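Local coordinates for protein Phosphoglucosamine/phosphogalactosamine mutase (PDB 2F7L) that interconverts the 6-phosphates and 1-phosphates of glucosamine and galactosamine, on the way to UDP-GlcNAc and UDP-GalNAc, with magnesium as cofactor, at residues T154-I159 with P189-A194. Residues are numbered along the deposited sequence; the frame is centred on the assembly and turned at random.
Sequences TYVNGI and PLVARA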
# COMPACT_ATOMS: atom_id res chain seq x y z
N THR A 154 14.60 4.16 -14.07
CA THR A 154 13.38 4.47 -14.81
C THR A 154 12.30 5.01 -13.87
O THR A 154 11.56 5.93 -14.21
CB THR A 154 12.81 3.22 -15.53
OG1 THR A 154 13.81 2.67 -16.39
CG2 THR A 154 11.60 3.55 -16.35
N TYR A 155 12.23 4.42 -12.68
CA TYR A 155 11.25 4.78 -11.67
C TYR A 155 11.42 6.21 -11.19
O TYR A 155 10.48 7.00 -11.23
CB TYR A 155 11.38 3.80 -10.51
CG TYR A 155 10.45 3.99 -9.33
CD1 TYR A 155 9.07 3.82 -9.46
CD2 TYR A 155 10.97 4.25 -8.06
CE1 TYR A 155 8.23 3.90 -8.35
CE2 TYR A 155 10.15 4.33 -6.95
CZ TYR A 155 8.78 4.16 -7.09
OH TYR A 155 7.97 4.20 -5.96
N VAL A 156 12.62 6.53 -10.72
CA VAL A 156 12.88 7.88 -10.22
C VAL A 156 12.52 8.96 -11.22
O VAL A 156 11.78 9.89 -10.89
CB VAL A 156 14.34 8.04 -9.82
CG1 VAL A 156 14.62 9.50 -9.50
CG2 VAL A 156 14.64 7.14 -8.63
N ASN A 157 13.04 8.83 -12.43
CA ASN A 157 12.77 9.80 -13.48
C ASN A 157 11.28 9.91 -13.72
O ASN A 157 10.74 11.01 -13.90
CB ASN A 157 13.45 9.36 -14.77
CG ASN A 157 14.94 9.16 -14.59
OD1 ASN A 157 15.52 8.28 -15.24
ND2 ASN A 157 15.57 9.97 -13.73
N GLY A 158 10.62 8.77 -13.74
CA GLY A 158 9.18 8.77 -13.95
C GLY A 158 8.53 9.62 -12.88
O GLY A 158 7.67 10.44 -13.17
N ILE A 159 8.93 9.42 -11.62
CA ILE A 159 8.36 10.17 -10.52
C ILE A 159 8.64 11.67 -10.68
O ILE A 159 7.72 12.49 -10.60
CB ILE A 159 8.94 9.70 -9.16
CG1 ILE A 159 8.52 8.25 -8.88
CG2 ILE A 159 8.50 10.66 -8.05
CD1 ILE A 159 9.22 7.63 -7.67
N PRO A 189 15.49 8.35 -1.33
CA PRO A 189 16.56 9.33 -1.14
C PRO A 189 17.03 9.92 -2.47
O PRO A 189 17.48 11.06 -2.55
CB PRO A 189 17.65 8.51 -0.45
CG PRO A 189 16.90 7.51 0.28
CD PRO A 189 15.86 7.07 -0.72
N LEU A 190 16.92 9.13 -3.53
CA LEU A 190 17.34 9.59 -4.83
C LEU A 190 16.38 10.66 -5.29
O LEU A 190 16.79 11.69 -5.80
CB LEU A 190 17.38 8.41 -5.81
CG LEU A 190 18.73 7.84 -6.29
CD1 LEU A 190 19.81 7.95 -5.26
CD2 LEU A 190 18.51 6.42 -6.67
N VAL A 191 15.08 10.45 -5.08
CA VAL A 191 14.14 11.48 -5.50
C VAL A 191 14.41 12.75 -4.67
O VAL A 191 14.41 13.85 -5.21
CB VAL A 191 12.64 11.02 -5.38
CG1 VAL A 191 12.39 9.84 -6.29
CG2 VAL A 191 12.32 10.62 -3.99
N ALA A 192 14.68 12.59 -3.37
CA ALA A 192 14.97 13.75 -2.51
C ALA A 192 16.15 14.55 -3.07
O ALA A 192 16.10 15.78 -3.16
CB ALA A 192 15.28 13.29 -1.08
N ARG A 193 17.21 13.83 -3.44
CA ARG A 193 18.41 14.45 -4.00
C ARG A 193 18.10 15.28 -5.25
O ARG A 193 18.72 16.32 -5.48
CB ARG A 193 19.42 13.37 -4.36
CG ARG A 193 20.84 13.83 -4.23
CD ARG A 193 21.76 12.66 -4.39
NE ARG A 193 21.48 11.99 -5.65
CZ ARG A 193 22.25 11.04 -6.20
NH1 ARG A 193 23.36 10.64 -5.60
NH2 ARG A 193 21.90 10.50 -7.35
N ALA A 194 17.15 14.82 -6.05
CA ALA A 194 16.81 15.56 -7.26
C ALA A 194 16.08 16.84 -6.89
O ALA A 194 16.24 17.85 -7.55
CB ALA A 194 15.95 14.73 -8.20
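I159, which touches V191 across the contact, donates its backbone N to Y155 O at 2.9 Å. The bond spans one turn of helix 154-159. Helix 189-194 has a matching bond of the same length, R193 N to P189 O. I159 points its side chain toward helix 189-194. The side chains that meet between the two helices do so through carbon atoms alone. V156 lies at the middle of the contact and uses both methyls. Its CG1 stands anti to the backbone N (chi1 172°) and reaches V191 CG1 at 3.9 Å. Its CG2 turns to the base of L190 and lies 4.1 Å from L190 CB, the two side chains meeting at about a right angle. V191 CG1 is shared: I159 CD1 also approaches it, at 4.1 Å, again nearly at right angles. Both segments belong to the alpha/beta/alpha domain II of the phosphohexose mutases. Helix 188-194 follows strand 174-178 and leads into strand 198-201, its parallel neighbour, so it forms the connection of a beta-alpha-beta unit. Helix 151-160 packs beside it. The axes of the two segments come within 9.9 Å at a crossing angle of -44°. I159 CD1 also sits 3.5 Å above the Y155 ring plane, offset toward the rim. Helix 342-356 packs against both segments: A343, M344 and A347 touch I159, and F346 touches V191. Y155 touches P77 and A78 of helix 76-86, and its hydroxyl makes a weak hydrogen bond with D341. The side chain of I159 is about 11 Å from that of D245, a probable magnesium ligand.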